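Local coordinates for protein superoxide dismutase (Leishmania major, PDB 4F2N) that catalyses the dismutation of superoxide to molecular oxygen and hydrogen peroxide at an iron centre, at residues V49-H62 against A190-E202. Residues are numbered along the deposited sequence; the frame is centred on the assembly and turned at random.
Sequences VMSPRQLELHYSKH and ADVWEHAYYKDFE. With FE2 (Fe (II) ion), chain N.
His62 lays its imidazole over one face of the His195 ring, centroids 3.9 Å apart and planes 21° from parallel, while Trp193 CB covers the opposite face. His195 has CG placed between its backbone N and carbonyl carbon (chi1 73°), a torsion that swings NE2 onto the iron at 2.1 Å. The His58 ring stands nearly upright to it, at 74°: in an offset edge-to-face contact, His195 turns an edge toward the His58 face, and His58 NE2 reaches the same iron at 2.2 Å. Asp191 OD2 is the third ligand from these segments, at 1.9 Å; His108 and a water fill the remaining places. On the other nitrogen of His58, a water accepts from ND1 and donates to Ala196 O, so the ring is held at both nitrogens, which together set its rotation.

Farther along, Gln54 bends at chi2 and runs alongside Lys199 in the reverse direction, its amide reaching His195 O through NE2 and Asp200 N through OE1, both weak bonds. The firmer grip is at the N-terminus of helix 52-71, where the Asp200 carboxylate takes Ser51 N on OD2 (2.8 Å, nearly straight) and Ser51 OG on the syn lone pair of OD1 (2.7 Å). Ser51 OG in turn caps the helix by accepting from Gln54 N. Beyond this, His62 NE2 bonds Tyr198 of the second subunit, and Arg53 and Lys199 each form a salt bridge with its Glu202. The alpha-hairpin and C-terminal domains thus share one iron site, and the helix N-terminus probably helps stabilise the negative charge of Asp200.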
ATOM      1  N   VAL B  49      -7.332 -20.567   5.413  1.00 30.64           N
ATOM      2  CA  VAL B  49      -7.421 -19.132   5.105  1.00 29.61           C
ATOM      3  C   VAL B  49      -6.689 -18.708   3.821  1.00 28.84           C
ATOM      4  O   VAL B  49      -7.294 -18.047   2.969  1.00 28.95           O
ATOM      5  CB  VAL B  49      -6.994 -18.282   6.320  1.00 29.10           C
ATOM      6  CG1 VAL B  49      -6.965 -16.778   5.993  1.00 27.39           C
ATOM      7  CG2 VAL B  49      -7.940 -18.590   7.480  1.00 30.08           C
ATOM      8  N   MET B  50      -5.423 -19.105   3.689  1.00 27.80           N
ATOM      9  CA  MET B  50      -4.574 -18.735   2.539  1.00 27.18           C
ATOM     10  C   MET B  50      -4.380 -19.874   1.537  1.00 26.78           C
ATOM     11  O   MET B  50      -3.870 -20.919   1.906  1.00 26.21           O
ATOM     12  CB  MET B  50      -3.186 -18.338   3.024  1.00 27.46           C
ATOM     13  CG  MET B  50      -3.143 -16.962   3.690  1.00 29.05           C
ATOM     14  SD  MET B  50      -1.445 -16.631   4.183  1.00 31.86           S
ATOM     15  CE  MET B  50      -1.736 -15.281   5.314  1.00 30.21           C
ATOM     16  N   SER B  51      -4.711 -19.630   0.268  1.00 25.40           N
ATOM     17  CA  SER B  51      -4.518 -20.616  -0.793  1.00 26.02           C
ATOM     18  C   SER B  51      -3.026 -20.832  -1.075  1.00 25.34           C
ATOM     19  O   SER B  51      -2.200 -19.984  -0.734  1.00 24.22           O
ATOM     20  CB  SER B  51      -5.191 -20.125  -2.072  1.00 25.69           C
ATOM     21  OG  SER B  51      -4.457 -19.019  -2.593  1.00 24.61           O
ATOM     22  N   PRO B  52      -2.678 -21.971  -1.716  1.00 25.46           N
ATOM     23  CA  PRO B  52      -1.297 -22.194  -2.143  1.00 25.42           C
ATOM     24  C   PRO B  52      -0.738 -21.024  -2.963  1.00 25.36           C
ATOM     25  O   PRO B  52       0.371 -20.534  -2.661  1.00 24.87           O
ATOM     26  CB  PRO B  52      -1.396 -23.498  -2.978  1.00 26.66           C
ATOM     27  CG  PRO B  52      -2.518 -24.244  -2.298  1.00 27.21           C
ATOM     28  CD  PRO B  52      -3.519 -23.183  -1.913  1.00 26.43           C
ATOM     29  N   ARG B  53      -1.506 -20.538  -3.945  1.00 25.29           N
ATOM     30  CA  ARG B  53      -1.009 -19.438  -4.780  1.00 25.00           C
ATOM     31  C   ARG B  53      -0.846 -18.143  -3.972  1.00 24.09           C
ATOM     32  O   ARG B  53       0.140 -17.432  -4.162  1.00 23.80           O
ATOM     33  CB  ARG B  53      -1.860 -19.238  -6.045  1.00 26.12           C
ATOM     34  CG  ARG B  53      -1.439 -18.052  -6.919  1.00 26.54           C
ATOM     35  CD  ARG B  53       0.012 -18.179  -7.378  1.00 27.12           C
ATOM     36  NE  ARG B  53       0.311 -17.366  -8.557  1.00 27.12           N
ATOM     37  CZ  ARG B  53       1.460 -17.428  -9.224  1.00 28.40           C
ATOM     38  NH1 ARG B  53       2.406 -18.285  -8.841  1.00 29.98           N
ATOM     39  NH2 ARG B  53       1.651 -16.677 -10.302  1.00 28.20           N
ATOM     40  N   GLN B  54      -1.772 -17.847  -3.061  1.00 23.30           N
ATOM     41  CA  GLN B  54      -1.613 -16.628  -2.216  1.00 22.81           C
ATOM     42  C   GLN B  54      -0.320 -16.694  -1.416  1.00 22.58           C
ATOM     43  O   GLN B  54       0.424 -15.687  -1.311  1.00 21.49           O
ATOM     44  CB  GLN B  54      -2.816 -16.458  -1.273  1.00 23.03           C
ATOM     45  CG  GLN B  54      -2.712 -15.334  -0.257  1.00 22.34           C
ATOM     46  CD  GLN B  54      -2.832 -13.955  -0.899  1.00 22.05           C
ATOM     47  OE1 GLN B  54      -3.933 -13.387  -0.996  1.00 21.69           O
ATOM     48  NE2 GLN B  54      -1.707 -13.422  -1.365  1.00 21.52           N
ATOM     49  N   LEU B  55      -0.027 -17.859  -0.847  1.00 22.90           N
ATOM     50  CA  LEU B  55       1.202 -17.989  -0.038  1.00 23.51           C
ATOM     51  C   LEU B  55       2.437 -17.954  -0.924  1.00 23.97           C
ATOM     52  O   LEU B  55       3.460 -17.363  -0.550  1.00 24.06           O
ATOM     53  CB  LEU B  55       1.212 -19.277   0.805  1.00 24.13           C
ATOM     54  CG  LEU B  55       2.475 -19.502   1.649  1.00 24.04           C
ATOM     55  CD1 LEU B  55       2.676 -18.362   2.653  1.00 23.33           C
ATOM     56  CD2 LEU B  55       2.400 -20.829   2.380  1.00 24.96           C
ATOM     57  N   GLU B  56       2.346 -18.594  -2.086  1.00 24.91           N
ATOM     58  CA  GLU B  56       3.478 -18.639  -3.024  1.00 25.90           C
ATOM     59  C   GLU B  56       3.888 -17.222  -3.460  1.00 24.40           C
ATOM     60  O   GLU B  56       5.083 -16.872  -3.445  1.00 24.31           O
ATOM     61  CB  GLU B  56       3.148 -19.492  -4.251  1.00 28.39           C
ATOM     62  CG  GLU B  56       4.268 -19.524  -5.271  1.00 31.31           C
ATOM     63  CD  GLU B  56       3.973 -20.357  -6.497  1.00 35.18           C
ATOM     64  OE1 GLU B  56       2.791 -20.515  -6.913  1.00 36.50           O
ATOM     65  OE2 GLU B  56       4.963 -20.850  -7.070  1.00 38.68           O
ATOM     66  N   LEU B  57       2.897 -16.419  -3.849  1.00 23.11           N
ATOM     67  CA  LEU B  57       3.159 -15.019  -4.220  1.00 22.27           C
ATOM     68  C   LEU B  57       3.816 -14.319  -3.055  1.00 21.20           C
ATOM     69  O   LEU B  57       4.846 -13.650  -3.205  1.00 21.27           O
ATOM     70  CB  LEU B  57       1.860 -14.284  -4.573  1.00 21.91           C
ATOM     71  CG  LEU B  57       1.209 -14.778  -5.868  1.00 22.83           C
ATOM     72  CD1 LEU B  57      -0.186 -14.175  -6.007  1.00 22.25           C
ATOM     73  CD2 LEU B  57       2.100 -14.471  -7.074  1.00 22.86           C
ATOM     74  N   HIS B  58       3.229 -14.470  -1.879  1.00 20.49           N
ATOM     75  CA  HIS B  58       3.612 -13.621  -0.745  1.00 19.66           C
ATOM     76  C   HIS B  58       5.006 -13.941  -0.263  1.00 20.60           C
ATOM     77  O   HIS B  58       5.832 -13.039   0.018  1.00 19.55           O
ATOM     78  CB  HIS B  58       2.620 -13.815   0.410  1.00 18.91           C
ATOM     79  CG  HIS B  58       2.602 -12.651   1.385  1.00 17.55           C
ATOM     80  ND1 HIS B  58       1.662 -12.520   2.339  1.00 17.25           N
ATOM     81  CD2 HIS B  58       3.436 -11.526   1.492  1.00 17.06           C
ATOM     82  CE1 HIS B  58       1.884 -11.373   3.018  1.00 17.16           C
ATOM     83  NE2 HIS B  58       2.962 -10.778   2.495  1.00 16.03           N
ATOM     84  N   TYR B  59       5.273 -15.240  -0.163  1.00 21.43           N
ATOM     85  CA  TYR B  59       6.530 -15.755   0.369  1.00 22.87           C
ATOM     86  C   TYR B  59       7.603 -15.825  -0.715  1.00 24.30           C
ATOM     87  O   TYR B  59       8.685 -15.257  -0.544  1.00 24.10           O
ATOM     88  CB  TYR B  59       6.284 -17.147   0.996  1.00 23.76           C
ATOM     89  CG  TYR B  59       7.511 -17.907   1.507  1.00 24.79           C
ATOM     90  CD1 TYR B  59       8.071 -17.624   2.752  1.00 24.65           C
ATOM     91  CD2 TYR B  59       8.082 -18.931   0.748  1.00 26.14           C
ATOM     92  CE1 TYR B  59       9.175 -18.332   3.226  1.00 25.86           C
ATOM     93  CE2 TYR B  59       9.178 -19.658   1.215  1.00 27.36           C
ATOM     94  CZ  TYR B  59       9.709 -19.357   2.452  1.00 26.86           C
ATOM     95  OH  TYR B  59      10.799 -20.074   2.876  1.00 28.04           O
ATOM     96  N   SER B  60       7.321 -16.540  -1.813  1.00 25.36           N
ATOM     97  CA  SER B  60       8.328 -16.714  -2.878  1.00 27.29           C
ATOM     98  C   SER B  60       8.570 -15.492  -3.755  1.00 26.50           C
ATOM     99  O   SER B  60       9.625 -15.416  -4.368  1.00 26.46           O
ATOM    100  CB  SER B  60       8.005 -17.900  -3.784  1.00 29.03           C
ATOM    101  OG  SER B  60       8.074 -19.062  -3.001  1.00 32.84           O
ATOM    102  N   LYS B  61       7.602 -14.570  -3.847  1.00 25.37           N
ATOM    103  CA  LYS B  61       7.807 -13.345  -4.653  1.00 26.13           C
ATOM    104  C   LYS B  61       8.103 -12.129  -3.795  1.00 24.50           C
ATOM    105  O   LYS B  61       9.177 -11.576  -3.907  1.00 24.87           O
ATOM    106  CB  LYS B  61       6.638 -12.996  -5.590  1.00 26.80           C
ATOM    107  CG  LYS B  61       6.007 -14.149  -6.352  1.00 30.03           C
ATOM    108  CD  LYS B  61       6.920 -14.750  -7.386  1.00 33.24           C
ATOM    109  CE  LYS B  61       6.251 -16.001  -7.959  1.00 35.96           C
ATOM    110  NZ  LYS B  61       7.231 -16.780  -8.740  1.00 37.37           N
ATOM    111  N   HIS B  62       7.138 -11.704  -2.972  1.00 22.73           N
ATOM    112  CA  HIS B  62       7.277 -10.477  -2.158  1.00 21.52           C
ATOM    113  C   HIS B  62       8.375 -10.568  -1.129  1.00 21.05           C
ATOM    114  O   HIS B  62       9.320  -9.776  -1.125  1.00 19.98           O
ATOM    115  CB  HIS B  62       5.952 -10.116  -1.486  1.00 20.37           C
ATOM    116  CG  HIS B  62       4.880  -9.688  -2.460  1.00 20.67           C
ATOM    117  ND1 HIS B  62       4.742  -8.414  -2.871  1.00 20.77           N
ATOM    118  CD2 HIS B  62       3.876 -10.413  -3.083  1.00 20.64           C
ATOM    119  CE1 HIS B  62       3.709  -8.328  -3.730  1.00 20.70           C
ATOM    120  NE2 HIS B  62       3.172  -9.559  -3.849  1.00 20.33           N
ATOM    121  N   ALA B 190      -0.487  -8.768  11.827  1.00 17.67           N
ATOM    122  CA  ALA B 190      -1.219  -9.110  10.595  1.00 17.29           C
ATOM    123  C   ALA B 190      -0.734  -8.153   9.530  1.00 16.78           C
ATOM    124  O   ALA B 190      -0.730  -6.921   9.724  1.00 16.48           O
ATOM    125  CB  ALA B 190      -2.724  -8.955  10.793  1.00 17.86           C
ATOM    126  N   ASP B 191      -0.285  -8.709   8.416  1.00 16.35           N
ATOM    127  CA  ASP B 191       0.106  -7.895   7.251  1.00 15.87           C
ATOM    128  C   ASP B 191      -1.177  -7.362   6.603  1.00 15.80           C
ATOM    129  O   ASP B 191      -2.071  -8.160   6.276  1.00 15.56           O
ATOM    130  CB  ASP B 191       0.825  -8.829   6.252  1.00 16.17           C
ATOM    131  CG  ASP B 191       1.489  -8.095   5.103  1.00 16.13           C
ATOM    132  OD1 ASP B 191       1.386  -6.846   5.017  1.00 15.67           O
ATOM    133  OD2 ASP B 191       2.173  -8.780   4.278  1.00 16.38           O
ATOM    134  N   VAL B 192      -1.306  -6.043   6.453  1.00 15.38           N
ATOM    135  CA  VAL B 192      -2.448  -5.512   5.707  1.00 15.56           C
ATOM    136  C   VAL B 192      -2.021  -4.714   4.468  1.00 15.58           C
ATOM    137  O   VAL B 192      -2.795  -3.923   3.920  1.00 15.80           O
ATOM    138  CB  VAL B 192      -3.460  -4.735   6.575  1.00 15.64           C
ATOM    139  CG1 VAL B 192      -4.110  -5.649   7.605  1.00 15.31           C
ATOM    140  CG2 VAL B 192      -2.744  -3.614   7.302  1.00 15.33           C
ATOM    141  N   TRP B 193      -0.795  -4.944   3.980  1.00 15.44           N
ATOM    142  CA  TRP B 193      -0.528  -4.645   2.562  1.00 15.22           C
ATOM    143  C   TRP B 193      -1.531  -5.398   1.758  1.00 15.81           C
ATOM    144  O   TRP B 193      -1.860  -6.560   2.104  1.00 15.96           O
ATOM    145  CB  TRP B 193       0.869  -5.115   2.175  1.00 15.19           C
ATOM    146  CG  TRP B 193       1.988  -4.181   2.632  1.00 14.98           C
ATOM    147  CD1 TRP B 193       2.350  -3.852   3.931  1.00 14.90           C
ATOM    148  CD2 TRP B 193       2.979  -3.563   1.773  1.00 14.95           C
ATOM    149  NE1 TRP B 193       3.463  -3.018   3.943  1.00 14.82           N
ATOM    150  CE2 TRP B 193       3.890  -2.807   2.658  1.00 15.00           C
ATOM    151  CE3 TRP B 193       3.188  -3.526   0.379  1.00 15.04           C
ATOM    152  CZ2 TRP B 193       4.954  -2.054   2.149  1.00 15.01           C
ATOM    153  CZ3 TRP B 193       4.271  -2.763  -0.120  1.00 15.24           C
ATOM    154  CH2 TRP B 193       5.134  -2.053   0.750  1.00 14.98           C
ATOM    155  N   GLU B 194      -2.001  -4.811   0.650  1.00 16.11           N
ATOM    156  CA  GLU B 194      -3.068  -5.442  -0.130  1.00 16.30           C
ATOM    157  C   GLU B 194      -2.633  -6.777  -0.703  1.00 16.66           C
ATOM    158  O   GLU B 194      -3.457  -7.692  -0.854  1.00 17.40           O
ATOM    159  CB  GLU B 194      -3.585  -4.520  -1.248  1.00 16.58           C
ATOM    160  CG  GLU B 194      -4.334  -3.309  -0.708  1.00 16.94           C
ATOM    161  CD  GLU B 194      -4.842  -2.370  -1.804  1.00 17.56           C
ATOM    162  OE1 GLU B 194      -4.024  -1.923  -2.660  1.00 16.48           O
ATOM    163  OE2 GLU B 194      -6.066  -2.045  -1.764  1.00 18.75           O
ATOM    164  N   HIS B 195      -1.343  -6.911  -1.008  1.00 16.64           N
ATOM    165  CA  HIS B 195      -0.834  -8.201  -1.488  1.00 16.92           C
ATOM    166  C   HIS B 195      -0.984  -9.326  -0.488  1.00 17.19           C
ATOM    167  O   HIS B 195      -0.930 -10.496  -0.899  1.00 17.63           O
ATOM    168  CB  HIS B 195       0.640  -8.103  -1.978  1.00 16.68           C
ATOM    169  CG  HIS B 195       1.652  -7.945  -0.872  1.00 16.24           C
ATOM    170  ND1 HIS B 195       2.481  -6.858  -0.784  1.00 15.91           N
ATOM    171  CD2 HIS B 195       1.982  -8.786   0.219  1.00 16.24           C
ATOM    172  CE1 HIS B 195       3.293  -6.992   0.306  1.00 15.79           C
ATOM    173  NE2 HIS B 195       2.976  -8.165   0.928  1.00 15.58           N
ATOM    174  N   ALA B 196      -1.168  -9.029   0.809  1.00 16.65           N
ATOM    175  CA  ALA B 196      -1.267 -10.133   1.790  1.00 17.49           C
ATOM    176  C   ALA B 196      -2.547 -10.922   1.566  1.00 18.34           C
ATOM    177  O   ALA B 196      -2.612 -12.142   1.855  1.00 19.73           O
ATOM    178  CB  ALA B 196      -1.192  -9.623   3.233  1.00 16.89           C
ATOM    179  N   TYR B 197      -3.570 -10.260   1.036  1.00 18.32           N
ATOM    180  CA  TYR B 197      -4.897 -10.905   0.958  1.00 18.40           C
ATOM    181  C   TYR B 197      -5.572 -10.780  -0.388  1.00 18.81           C
ATOM    182  O   TYR B 197      -6.665 -11.321  -0.549  1.00 19.04           O
ATOM    183  CB  TYR B 197      -5.845 -10.306   2.031  1.00 18.29           C
ATOM    184  CG  TYR B 197      -6.026  -8.794   1.918  1.00 17.81           C
ATOM    185  CD1 TYR B 197      -7.020  -8.235   1.094  1.00 18.00           C
ATOM    186  CD2 TYR B 197      -5.198  -7.922   2.621  1.00 17.31           C
ATOM    187  CE1 TYR B 197      -7.157  -6.833   0.991  1.00 17.40           C
ATOM    188  CE2 TYR B 197      -5.343  -6.548   2.534  1.00 16.75           C
ATOM    189  CZ  TYR B 197      -6.308  -6.012   1.704  1.00 17.06           C
ATOM    190  OH  TYR B 197      -6.455  -4.652   1.604  1.00 16.54           O
ATOM    191  N   TYR B 198      -4.985 -10.054  -1.347  1.00 18.60           N
ATOM    192  CA  TYR B 198      -5.760  -9.729  -2.565  1.00 19.12           C
ATOM    193  C   TYR B 198      -6.064 -10.941  -3.447  1.00 20.03           C
ATOM    194  O   TYR B 198      -7.092 -10.963  -4.137  1.00 20.22           O
ATOM    195  CB  TYR B 198      -5.133  -8.617  -3.417  1.00 18.88           C
ATOM    196  CG  TYR B 198      -6.183  -7.693  -4.012  1.00 19.17           C
ATOM    197  CD1 TYR B 198      -6.722  -6.659  -3.259  1.00 19.10           C
ATOM    198  CD2 TYR B 198      -6.666  -7.892  -5.304  1.00 19.82           C
ATOM    199  CE1 TYR B 198      -7.695  -5.810  -3.786  1.00 19.37           C
ATOM    200  CE2 TYR B 198      -7.661  -7.075  -5.843  1.00 20.08           C
ATOM    201  CZ  TYR B 198      -8.163  -6.030  -5.082  1.00 19.81           C
ATOM    202  OH  TYR B 198      -9.137  -5.200  -5.607  1.00 20.24           O
ATOM    203  N   LYS B 199      -5.149 -11.902  -3.460  1.00 20.43           N
ATOM    204  CA  LYS B 199      -5.357 -13.111  -4.281  1.00 21.89           C
ATOM    205  C   LYS B 199      -6.609 -13.861  -3.843  1.00 22.53           C
ATOM    206  O   LYS B 199      -7.386 -14.306  -4.680  1.00 24.11           O
ATOM    207  CB  LYS B 199      -4.119 -14.023  -4.254  1.00 22.32           C
ATOM    208  CG  LYS B 199      -4.241 -15.298  -5.098  1.00 23.79           C
ATOM    209  CD  LYS B 199      -4.210 -14.954  -6.582  1.00 24.30           C
ATOM    210  CE  LYS B 199      -4.503 -16.175  -7.442  1.00 25.40           C
ATOM    211  NZ  LYS B 199      -4.305 -15.797  -8.868  1.00 26.33           N
ATOM    212  N   ASP B 200      -6.821 -14.017  -2.540  1.00 22.52           N
ATOM    213  CA  ASP B 200      -7.968 -14.823  -2.068  1.00 23.51           C
ATOM    214  C   ASP B 200      -9.202 -14.000  -1.708  1.00 23.55           C
ATOM    215  O   ASP B 200     -10.331 -14.497  -1.831  1.00 24.81           O
ATOM    216  CB  ASP B 200      -7.574 -15.639  -0.838  1.00 24.08           C
ATOM    217  CG  ASP B 200      -6.436 -16.620  -1.111  1.00 24.82           C
ATOM    218  OD1 ASP B 200      -6.188 -16.972  -2.285  1.00 25.75           O
ATOM    219  OD2 ASP B 200      -5.811 -17.072  -0.121  1.00 25.08           O
ATOM    220  N   PHE B 201      -8.984 -12.762  -1.240  1.00 22.81           N
ATOM    221  CA  PHE B 201     -10.066 -11.949  -0.690  1.00 22.71           C
ATOM    222  C   PHE B 201     -10.347 -10.686  -1.503  1.00 22.27           C
ATOM    223  O   PHE B 201     -11.254  -9.911  -1.146  1.00 22.00           O
ATOM    224  CB  PHE B 201      -9.743 -11.541   0.757  1.00 22.76           C
ATOM    225  CG  PHE B 201      -9.783 -12.686   1.726  1.00 23.80           C
ATOM    226  CD1 PHE B 201     -10.991 -13.061   2.313  1.00 24.64           C
ATOM    227  CD2 PHE B 201      -8.630 -13.425   2.010  1.00 24.05           C
ATOM    228  CE1 PHE B 201     -11.033 -14.140   3.199  1.00 25.97           C
ATOM    229  CE2 PHE B 201      -8.669 -14.507   2.892  1.00 25.30           C
ATOM    230  CZ  PHE B 201      -9.860 -14.850   3.496  1.00 26.03           C
ATOM    231  N   GLU B 202      -9.573 -10.475  -2.567  1.00 21.65           N
ATOM    232  CA  GLU B 202      -9.683  -9.238  -3.354  1.00 21.59           C
ATOM    233  C   GLU B 202      -9.731  -8.012  -2.408  1.00 21.07           C
ATOM    234  O   GLU B 202      -8.876  -7.883  -1.517  1.00 20.82           O
ATOM    235  CB  GLU B 202     -10.889  -9.331  -4.331  1.00 22.24           C
ATOM    236  CG  GLU B 202     -10.806 -10.586  -5.219  1.00 23.05           C
ATOM    237  CD  GLU B 202     -12.033 -10.825  -6.102  1.00 24.04           C
ATOM    238  OE1 GLU B 202     -13.186 -10.574  -5.664  1.00 24.50           O
ATOM    239  OE2 GLU B 202     -11.855 -11.284  -7.247  1.00 24.43           O
TER
HETATM  240 FE   FE2 N 300       3.492  -8.695   2.870  1.00 16.82          FE
HETATM  241  O   HOH W   1      -0.718 -13.925   2.373  1.00 23.00           O
HETATM  242  O   HOH W   2       3.905  -6.542   3.413  1.00 12.29           O